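Local structure of LRA-12 (Uncultured bacterium, 5AEB) at residues Lys8-Ser13 with Ala85-Leu90; Ala15-Pro20 with Ala225-Gln230; Gln213-Leu218 with Lys252-Ser257. The protein probably hydrolyses beta-lactam antibiotics, carbapenems among them, as a class B3 metallo-beta-lactamase working with two zinc ions. One frame throughout, in Å; residues are numbered along the deposited sequence.

Overall arrangement
Two of the three contacts meet at the di-zinc site, and the third lies on a more distant flank. Interactions 1 and 2, with centres about 12 Å apart, each bring a part of the N-terminal arm against a metal-binding loop. They share one zinc ion and both of its waters. Asp88 OD2 and His89 NE2 from residues 85-90 lie 2.8 and 3.1 Å from His227 NE2 in interaction 2, all three bound to that zinc. Farther out, Tyr87 OH approaches Trp17 CZ3 at 3.5 Å. Interaction 3 joins two helices, its centre about 21 Å from that of interaction 2 and 27 Å from that of interaction 1, and touches neither.

Interaction 1 (Lys8-Ser13 with Ala85-Leu90); sequences KEPTVS and AHYDHL. With ZN (zinc ion), chain C; ZN (zinc ion), chain D.
Pro10 turns its CB-CG-CD edge onto one face of the Tyr87 ring, and following the tyrosine outward accounts for nearly the whole contact. Its CB points at residues 8-13. From there chi1 of 74° sets CG between the backbone N and the carbonyl carbon, and the ring is carried straight into the proline. Tyr87 CG already feels Pro10 CD at 3.8 Å. That same CD sits over the middle of the ring, 3.6 Å from the centroid and 3° off the normal, a nearly ideal CH-pi contact. Over the same face Pro10 CG reaches Tyr87 CE1 at 3.7 Å. Glu9 CG comes in obliquely to 3.7 Å from Tyr87 CD2, the glutamate side chain crossing the tyrosine at about a right angle, while Glu9 OE1 is taken by the backbone N of Ala57. Tyr87 is the variable residue between His86 and Asp88 in the Gln-x-His-x-Asp-His version of the metallo-beta-lactamase zinc motif. His86 ND1 binds one zinc at 1.9 Å, and Asp88 OD2 and His89 NE2 bind the other, so the ring projects from the backbone that carries these ligands. Farther along, Tyr87 CE2 has Val12 CG2 near the ring plane, 4.1 Å off at the edge. At the tip, Tyr87 OH packs beside Pro10 CB at 4.0 Å, with the indole of Trp17 also next to it.

Interaction 2 (Ala15-Pro20 with Ala225-Gln230); sequences ADWSKP and ASHASQ. With ZN (zinc ion), chain C.
The indole of Trp17 reaches across to the imidazole of His227, and the two planes are inclined to each other: the five-membered ring of Trp17 and the His227 ring have centroids 5.4 Å apart and planes at 46°. Segment 225-230 follows strand 222-225 and opens with Ala225, whose carbonyl O is hydrogen-bonded to Tyr41. Ser226 is next, its OG hydrogen-bonded to Thr83. His227 then makes the contact. With chi1 at -72° its CG stands beside the backbone N, and His227 CE1 is turned to the tryptophan, 3.8 Å from Trp17 CZ2 and 3.9 Å from Trp17 NE1. His227 NE2 binds a zinc at 2.0 Å, and ND1 is hydrogen-bonded to Asp37. Metal and carboxylate thus fix the rotation of the ring from its two nitrogens, and Asp37 probably makes the imidazole a stronger zinc donor. Past Ala228 the chain enters a short 3-10 segment at Ser229, and Gln230 N bonds to His227 O at 3.0 Å. The Gln230 side chain folds back as well: Gln230 OE1 takes the His227 N-H at 3.1 Å, with the donor 45° out of the carbonyl plane, linking the two ends of the turn that carries the zinc ligand. Asp88 and His89 complete the protein ligands of this metal, the Asp-His-His zinc site characteristic of class B3 metallo-beta-lactamases.

Interaction 3 (Gln213-Leu218 with Lys252-Ser257); sequences QAMKNL and KGYDES
Met215 O, in the last turn of helix 204-216, is gripped from two directions. The hydroxyl of Tyr254 donates to it at 2.6 Å, and the backbone N of Leu218 adds a weak bond at 3.4 Å. The phenol does not come in along a lone pair: the C=O...donor angle is 115°, and the hydroxyl stands 43° out of the carbonyl plane. The acceptor, for its part, lies at the edge of the tyrosine ring, in the ring plane, with Tyr254 CE2 only 3.3 Å from Met215 O. Tyr254 gets there because chi1 of -179° puts CG opposite the backbone N, sending the ring out from helix 251-267 toward its neighbour. Around the hydroxyl the packing is close. Met215 CB touches Tyr254 OH at 3.3 Å, CE of the same methionine, bent back at chi3, lies 4.0 Å away, and Leu218 CD1 comes in at 4.0 Å as well. The two helices lie on the same flank of the five-stranded sheet, where Leu182 of strand 178-184 meets both Leu218 and Tyr254, and Phe220 and Trp223 set edge-to-face rings against the tyrosine. Arg251, in a salt bridge with Asp255, hydrogen-bonds the carbonyls of Lys216 and Leu218. The helix end may make Met215 O a somewhat better acceptor, an effect the nearby Arg251 would partly offset; with its proton committed to Met215 O in a largely apolar setting, the buried hydroxyl of Tyr254 is probably kept neutral.

Interaction 1 (Lys8-Ser13 with Ala85-Leu90)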
loop_
_atom_site.group_PDB
_atom_site.type_symbol
_atom_site.label_atom_id
_atom_site.label_comp_id
_atom_site.label_asym_id
_atom_site.label_seq_id
_atom_site.Cartn_x
_atom_site.Cartn_y
_atom_site.Cartn_z
ATOM N N LYS A 8 -19.256 8.396 -3.611
ATOM C CA LYS A 8 -19.930 7.364 -2.847
ATOM C C LYS A 8 -19.047 6.149 -2.648
ATOM O O LYS A 8 -18.802 5.381 -3.567
ATOM C CB LYS A 8 -21.260 6.979 -3.492
ATOM C CG LYS A 8 -22.361 8.013 -3.254
ATOM C CD LYS A 8 -23.744 7.382 -3.107
ATOM C CE LYS A 8 -24.429 7.167 -4.451
ATOM N NZ LYS A 8 -23.654 6.229 -5.319
ATOM N N GLU A 9 -18.556 5.999 -1.428
ATOM C CA GLU A 9 -17.756 4.845 -1.066
ATOM C C GLU A 9 -18.626 3.594 -1.124
ATOM O O GLU A 9 -19.707 3.567 -0.520
ATOM C CB GLU A 9 -17.208 5.030 0.335
ATOM C CG GLU A 9 -16.256 3.934 0.752
ATOM C CD GLU A 9 -15.383 4.373 1.889
ATOM O OE1 GLU A 9 -14.352 5.045 1.631
ATOM O OE2 GLU A 9 -15.754 4.061 3.036
ATOM N N PRO A 10 -18.155 2.551 -1.841
ATOM C CA PRO A 10 -18.917 1.301 -1.932
ATOM C C PRO A 10 -19.168 0.684 -0.552
ATOM O O PRO A 10 -18.418 0.962 0.390
ATOM C CB PRO A 10 -17.993 0.389 -2.756
ATOM C CG PRO A 10 -17.136 1.343 -3.513
ATOM C CD PRO A 10 -16.865 2.437 -2.533
ATOM N N THR A 11 -20.223 -0.128 -0.451
ATOM C CA THR A 11 -20.568 -0.859 0.766
ATOM C C THR A 11 -19.380 -1.669 1.257
ATOM O O THR A 11 -18.761 -2.406 0.482
ATOM C CB THR A 11 -21.752 -1.821 0.504
ATOM O OG1 THR A 11 -22.875 -1.066 0.016
ATOM C CG2 THR A 11 -22.138 -2.611 1.763
ATOM N N VAL A 12 -19.054 -1.517 2.535
ATOM C CA VAL A 12 -17.987 -2.310 3.139
ATOM C C VAL A 12 -18.629 -3.338 4.054
ATOM O O VAL A 12 -19.268 -2.970 5.032
ATOM C CB VAL A 12 -16.976 -1.454 3.947
ATOM C CG1 VAL A 12 -15.926 -2.357 4.614
ATOM C CG2 VAL A 12 -16.330 -0.402 3.059
ATOM N N SER A 13 -18.441 -4.615 3.725
ATOM C CA SER A 13 -19.002 -5.730 4.484
ATOM C C SER A 13 -18.065 -6.235 5.595
ATOM O O SER A 13 -18.510 -6.891 6.522
ATOM C CB SER A 13 -19.348 -6.883 3.528
ATOM O OG SER A 13 -18.191 -7.286 2.780
ATOM N N ALA A 85 -4.447 2.312 -6.313
ATOM C CA ALA A 85 -5.526 3.310 -6.309
ATOM C C ALA A 85 -6.935 2.711 -6.166
ATOM O O ALA A 85 -7.733 2.711 -7.112
ATOM C CB ALA A 85 -5.438 4.217 -7.532
ATOM N N HIS A 86 -7.221 2.163 -4.988
ATOM C CA HIS A 86 -8.545 1.675 -4.657
ATOM C C HIS A 86 -8.978 2.370 -3.416
ATOM O O HIS A 86 -8.148 2.733 -2.600
ATOM C CB HIS A 86 -8.561 0.169 -4.391
ATOM C CG HIS A 86 -8.649 -0.685 -5.633
ATOM N ND1 HIS A 86 -8.274 -1.987 -5.645
ATOM C CD2 HIS A 86 -9.079 -0.385 -6.925
ATOM C CE1 HIS A 86 -8.445 -2.477 -6.894
ATOM N NE2 HIS A 86 -8.961 -1.500 -7.665
ATOM N N TYR A 87 -10.295 2.483 -3.247
ATOM C CA TYR A 87 -10.885 3.252 -2.147
ATOM C C TYR A 87 -10.500 2.754 -0.764
ATOM O O TYR A 87 -10.506 3.542 0.178
ATOM C CB TYR A 87 -12.419 3.316 -2.265
ATOM C CG TYR A 87 -13.130 2.028 -1.905
ATOM C CD1 TYR A 87 -13.299 1.011 -2.849
ATOM C CD2 TYR A 87 -13.606 1.809 -0.608
ATOM C CE1 TYR A 87 -13.943 -0.181 -2.521
ATOM C CE2 TYR A 87 -14.255 0.626 -0.267
ATOM C CZ TYR A 87 -14.428 -0.365 -1.218
ATOM O OH TYR A 87 -15.073 -1.556 -0.866
ATOM N N ASP A 88 -10.191 1.463 -0.642
ATOM C CA ASP A 88 -9.746 0.890 0.639
ATOM C C ASP A 88 -8.297 1.308 1.030
ATOM O O ASP A 88 -7.888 1.106 2.166
ATOM C CB ASP A 88 -9.969 -0.668 0.738
ATOM C CG ASP A 88 -9.301 -1.464 -0.385
ATOM O OD1 ASP A 88 -9.323 -0.977 -1.571
ATOM O OD2 ASP A 88 -8.749 -2.582 -0.096
ATOM N N HIS A 89 -7.565 1.930 0.101
ATOM C CA HIS A 89 -6.218 2.443 0.384
ATOM C C HIS A 89 -6.017 3.899 0.099
ATOM O O HIS A 89 -4.927 4.430 0.374
ATOM C CB HIS A 89 -5.177 1.609 -0.346
ATOM C CG HIS A 89 -5.432 0.126 -0.230
ATOM N ND1 HIS A 89 -5.085 -0.571 0.849
ATOM C CD2 HIS A 89 -6.083 -0.761 -1.089
ATOM C CE1 HIS A 89 -5.463 -1.861 0.685
ATOM N NE2 HIS A 89 -6.087 -1.968 -0.499
ATOM N N LEU A 90 -7.061 4.557 -0.438
ATOM C CA LEU A 90 -7.012 6.003 -0.755
ATOM C C LEU A 90 -8.204 6.779 -0.214
ATOM O O LEU A 90 -8.326 7.986 -0.449
ATOM C CB LEU A 90 -6.966 6.214 -2.269
ATOM C CG LEU A 90 -5.691 5.926 -3.056
ATOM C CD1 LEU A 90 -5.891 6.344 -4.501
ATOM C CD2 LEU A 90 -4.535 6.702 -2.477
HETATM ZN ZN ZN C . -7.200 -3.507 -0.854
HETATM ZN ZN ZN D . -7.290 -3.095 -4.426
HETATM O O HOH W 1 -7.859 -3.232 -2.644
HETATM O O HOH W 2 -6.459 -4.879 -1.915
#

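Interaction 2 (Ala15-Pro20 with Ala225-Gln230)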
loop_
_atom_site.group_PDB
_atom_site.type_symbol
_atom_site.label_atom_id
_atom_site.label_comp_id
_atom_site.label_asym_id
_atom_site.label_seq_id
_atom_site.Cartn_x
_atom_site.Cartn_y
_atom_site.Cartn_z
ATOM N N ALA A 15 -15.972 -5.631 8.709
ATOM C CA ALA A 15 -15.793 -4.730 9.854
ATOM C C ALA A 15 -14.334 -4.411 10.202
ATOM O O ALA A 15 -14.048 -3.336 10.711
ATOM C CB ALA A 15 -16.508 -5.270 11.084
ATOM N N ASP A 16 -13.425 -5.351 9.950
ATOM C CA ASP A 16 -11.989 -5.157 10.210
ATOM C C ASP A 16 -11.348 -4.012 9.401
ATOM O O ASP A 16 -10.280 -3.517 9.778
ATOM C CB ASP A 16 -11.214 -6.472 9.977
ATOM C CG ASP A 16 -11.443 -7.499 11.095
ATOM O OD1 ASP A 16 -12.022 -7.138 12.144
ATOM O OD2 ASP A 16 -11.043 -8.676 10.937
ATOM N N TRP A 17 -11.985 -3.598 8.298
ATOM C CA TRP A 17 -11.477 -2.471 7.518
ATOM C C TRP A 17 -11.512 -1.187 8.301
ATOM O O TRP A 17 -10.622 -0.381 8.192
ATOM C CB TRP A 17 -12.224 -2.348 6.199
ATOM C CG TRP A 17 -11.813 -3.377 5.164
ATOM C CD1 TRP A 17 -11.102 -4.569 5.362
ATOM C CD2 TRP A 17 -12.102 -3.352 3.720
ATOM N NE1 TRP A 17 -10.919 -5.227 4.169
ATOM C CE2 TRP A 17 -11.509 -4.576 3.159
ATOM C CE3 TRP A 17 -12.791 -2.489 2.879
ATOM C CZ2 TRP A 17 -11.589 -4.882 1.800
ATOM C CZ3 TRP A 17 -12.848 -2.799 1.513
ATOM C CH2 TRP A 17 -12.272 -3.973 0.990
ATOM N N SER A 18 -12.527 -0.988 9.124
ATOM C CA SER A 18 -12.614 0.221 9.936
ATOM C C SER A 18 -12.244 0.009 11.401
ATOM O O SER A 18 -12.085 0.974 12.135
ATOM C CB SER A 18 -14.020 0.815 9.841
ATOM O OG SER A 18 -14.944 -0.169 10.260
ATOM N N LYS A 19 -12.087 -1.245 11.821
ATOM C CA LYS A 19 -11.711 -1.562 13.197
ATOM C C LYS A 19 -10.344 -0.954 13.613
ATOM O O LYS A 19 -9.338 -1.232 12.986
ATOM C CB LYS A 19 -11.719 -3.081 13.360
ATOM C CG LYS A 19 -11.457 -3.588 14.769
ATOM C CD LYS A 19 -11.901 -5.029 14.887
ATOM C CE LYS A 19 -11.782 -5.520 16.329
ATOM N NZ LYS A 19 -10.391 -5.953 16.636
ATOM N N PRO A 20 -10.307 -0.106 14.658
ATOM C CA PRO A 20 -9.000 0.460 15.073
ATOM C C PRO A 20 -8.014 -0.585 15.583
ATOM O O PRO A 20 -8.413 -1.606 16.148
ATOM C CB PRO A 20 -9.362 1.420 16.225
ATOM C CG PRO A 20 -10.770 1.062 16.626
ATOM C CD PRO A 20 -11.432 0.530 15.381
ATOM N N ALA A 225 2.347 -5.884 3.440
ATOM C CA ALA A 225 1.425 -5.801 2.308
ATOM C C ALA A 225 0.343 -4.747 2.529
ATOM O O ALA A 225 0.323 -4.088 3.568
ATOM C CB ALA A 225 0.838 -7.182 1.988
ATOM N N SER A 226 -0.526 -4.562 1.540
ATOM C CA SER A 226 -1.578 -3.568 1.617
ATOM C C SER A 226 -2.701 -3.945 2.611
ATOM O O SER A 226 -3.357 -3.074 3.158
ATOM C CB SER A 226 -2.149 -3.318 0.227
ATOM O OG SER A 226 -1.197 -2.555 -0.550
ATOM N N HIS A 227 -2.899 -5.237 2.834
ATOM C CA HIS A 227 -3.857 -5.719 3.848
ATOM C C HIS A 227 -3.116 -6.512 4.894
ATOM O O HIS A 227 -2.259 -7.326 4.545
ATOM C CB HIS A 227 -4.955 -6.585 3.205
ATOM C CG HIS A 227 -5.950 -5.794 2.384
ATOM N ND1 HIS A 227 -7.175 -5.452 2.848
ATOM C CD2 HIS A 227 -5.872 -5.302 1.087
ATOM C CE1 HIS A 227 -7.814 -4.706 1.902
ATOM N NE2 HIS A 227 -7.027 -4.639 0.823
ATOM N N ALA A 228 -3.462 -6.328 6.176
ATOM C CA ALA A 228 -2.775 -7.041 7.245
ATOM C C ALA A 228 -2.861 -8.552 7.010
ATOM O O ALA A 228 -1.871 -9.268 7.169
ATOM C CB ALA A 228 -3.317 -6.664 8.609
ATOM N N SER A 229 -4.027 -9.021 6.581
ATOM C CA SER A 229 -4.234 -10.438 6.420
ATOM C C SER A 229 -3.276 -11.007 5.374
ATOM O O SER A 229 -2.866 -12.148 5.508
ATOM C CB SER A 229 -5.694 -10.765 6.083
ATOM O OG SER A 229 -6.074 -10.137 4.865
ATOM N N GLN A 230 -2.897 -10.207 4.359
ATOM C CA GLN A 230 -2.058 -10.750 3.280
ATOM C C GLN A 230 -0.639 -11.119 3.687
ATOM O O GLN A 230 -0.030 -11.934 3.039
ATOM C CB GLN A 230 -2.034 -9.853 2.048
ATOM C CG GLN A 230 -3.405 -9.606 1.461
ATOM C CD GLN A 230 -3.410 -8.452 0.460
ATOM O OE1 GLN A 230 -2.705 -7.410 0.629
ATOM N NE2 GLN A 230 -4.188 -8.614 -0.577
HETATM ZN ZN ZN C . -7.200 -3.507 -0.854
HETATM O O HOH W 2 -6.459 -4.879 -1.915
HETATM O O HOH W 1 -7.859 -3.232 -2.644
#

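Interaction 3 (Gln213-Leu218 with Lys252-Ser257)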
loop_
_atom_site.group_PDB
_atom_site.type_symbol
_atom_site.label_atom_id
_atom_site.label_comp_id
_atom_site.label_asym_id
_atom_site.label_seq_id
_atom_site.Cartn_x
_atom_site.Cartn_y
_atom_site.Cartn_z
ATOM N N GLN A 213 6.335 -12.587 -12.052
ATOM C CA GLN A 213 7.750 -12.829 -12.308
ATOM C C GLN A 213 8.691 -11.834 -11.557
ATOM O O GLN A 213 9.619 -12.254 -10.858
ATOM C CB GLN A 213 7.987 -12.802 -13.827
ATOM C CG GLN A 213 9.446 -12.737 -14.231
ATOM C CD GLN A 213 10.098 -14.100 -14.330
ATOM O OE1 GLN A 213 11.322 -14.197 -14.507
ATOM N NE2 GLN A 213 9.284 -15.173 -14.230
ATOM N N ALA A 214 8.434 -10.529 -11.692
ATOM C CA ALA A 214 9.224 -9.511 -11.014
ATOM C C ALA A 214 9.206 -9.688 -9.479
ATOM O O ALA A 214 10.240 -9.579 -8.825
ATOM C CB ALA A 214 8.738 -8.120 -11.389
ATOM N N MET A 215 8.037 -9.948 -8.916
ATOM C CA MET A 215 7.924 -10.108 -7.432
ATOM C C MET A 215 8.605 -11.342 -6.859
ATOM O O MET A 215 9.155 -11.285 -5.744
ATOM C CB MET A 215 6.475 -9.992 -6.940
ATOM C CG MET A 215 5.952 -8.549 -6.991
ATOM S SD MET A 215 4.217 -8.392 -6.525
ATOM C CE MET A 215 4.473 -8.065 -4.776
ATOM N N LYS A 216 8.531 -12.461 -7.573
ATOM C CA LYS A 216 9.221 -13.693 -7.164
ATOM C C LYS A 216 10.727 -13.455 -7.021
ATOM O O LYS A 216 11.367 -14.019 -6.119
ATOM C CB LYS A 216 8.966 -14.864 -8.129
ATOM C CG LYS A 216 7.581 -15.513 -7.981
ATOM C CD LYS A 216 7.157 -16.288 -9.233
ATOM C CE LYS A 216 5.630 -16.414 -9.349
ATOM N NZ LYS A 216 5.182 -17.826 -9.170
ATOM N N ASN A 217 11.289 -12.617 -7.886
ATOM C CA ASN A 217 12.742 -12.407 -7.893
ATOM C C ASN A 217 13.277 -11.318 -6.956
ATOM O O ASN A 217 14.469 -11.107 -6.893
ATOM C CB ASN A 217 13.219 -12.129 -9.319
ATOM C CG ASN A 217 13.049 -13.336 -10.227
ATOM O OD1 ASN A 217 12.635 -13.204 -11.375
ATOM N ND2 ASN A 217 13.337 -14.508 -9.703
ATOM N N LEU A 218 12.391 -10.594 -6.285
ATOM C CA LEU A 218 12.792 -9.560 -5.344
ATOM C C LEU A 218 13.488 -10.199 -4.119
ATOM O O LEU A 218 13.143 -11.322 -3.734
ATOM C CB LEU A 218 11.573 -8.781 -4.888
ATOM C CG LEU A 218 10.977 -7.828 -5.941
ATOM C CD1 LEU A 218 9.711 -7.156 -5.456
ATOM C CD2 LEU A 218 12.022 -6.797 -6.349
ATOM N N LYS A 252 9.037 -17.725 3.248
ATOM C CA LYS A 252 8.087 -18.809 2.928
ATOM C C LYS A 252 6.675 -18.245 2.755
ATOM O O LYS A 252 5.985 -18.611 1.802
ATOM C CB LYS A 252 8.067 -19.934 3.986
ATOM C CG LYS A 252 7.332 -21.182 3.495
ATOM C CD LYS A 252 7.331 -22.362 4.456
ATOM C CE LYS A 252 6.795 -21.957 5.814
ATOM N NZ LYS A 252 5.396 -21.501 5.746
ATOM N N GLY A 253 6.265 -17.345 3.666
ATOM C CA GLY A 253 4.925 -16.752 3.594
ATOM C C GLY A 253 4.708 -16.014 2.280
ATOM O O GLY A 253 3.676 -16.151 1.633
ATOM N N TYR A 254 5.709 -15.231 1.896
ATOM C CA TYR A 254 5.715 -14.479 0.658
ATOM C C TYR A 254 5.614 -15.383 -0.596
ATOM O O TYR A 254 4.754 -15.168 -1.467
ATOM C CB TYR A 254 6.968 -13.615 0.623
ATOM C CG TYR A 254 7.149 -12.735 -0.592
ATOM C CD1 TYR A 254 6.506 -11.495 -0.674
ATOM C CD2 TYR A 254 8.001 -13.118 -1.633
ATOM C CE1 TYR A 254 6.691 -10.664 -1.761
ATOM C CE2 TYR A 254 8.210 -12.290 -2.734
ATOM C CZ TYR A 254 7.532 -11.064 -2.794
ATOM O OH TYR A 254 7.715 -10.196 -3.858
ATOM N N ASP A 255 6.505 -16.373 -0.664
ATOM C CA ASP A 255 6.474 -17.388 -1.701
ATOM C C ASP A 255 5.149 -18.165 -1.742
ATOM O O ASP A 255 4.641 -18.399 -2.829
ATOM C CB ASP A 255 7.683 -18.338 -1.591
ATOM C CG ASP A 255 9.024 -17.672 -1.981
ATOM O OD1 ASP A 255 9.070 -16.777 -2.871
ATOM O OD2 ASP A 255 10.065 -18.084 -1.410
ATOM N N GLU A 256 4.599 -18.567 -0.591
ATOM C CA GLU A 256 3.317 -19.300 -0.569
ATOM C C GLU A 256 2.222 -18.412 -1.174
ATOM O O GLU A 256 1.390 -18.869 -1.965
ATOM C CB GLU A 256 2.886 -19.711 0.853
ATOM C CG GLU A 256 3.420 -21.043 1.350
ATOM C CD GLU A 256 3.254 -21.247 2.866
ATOM O OE1 GLU A 256 2.559 -20.443 3.533
ATOM O OE2 GLU A 256 3.843 -22.204 3.408
ATOM N N SER A 257 2.249 -17.136 -0.806
ATOM C CA SER A 257 1.266 -16.199 -1.260
ATOM C C SER A 257 1.377 -15.987 -2.790
ATOM O O SER A 257 0.358 -15.977 -3.498
ATOM C CB SER A 257 1.415 -14.900 -0.475
ATOM O OG SER A 257 0.553 -13.927 -0.971
#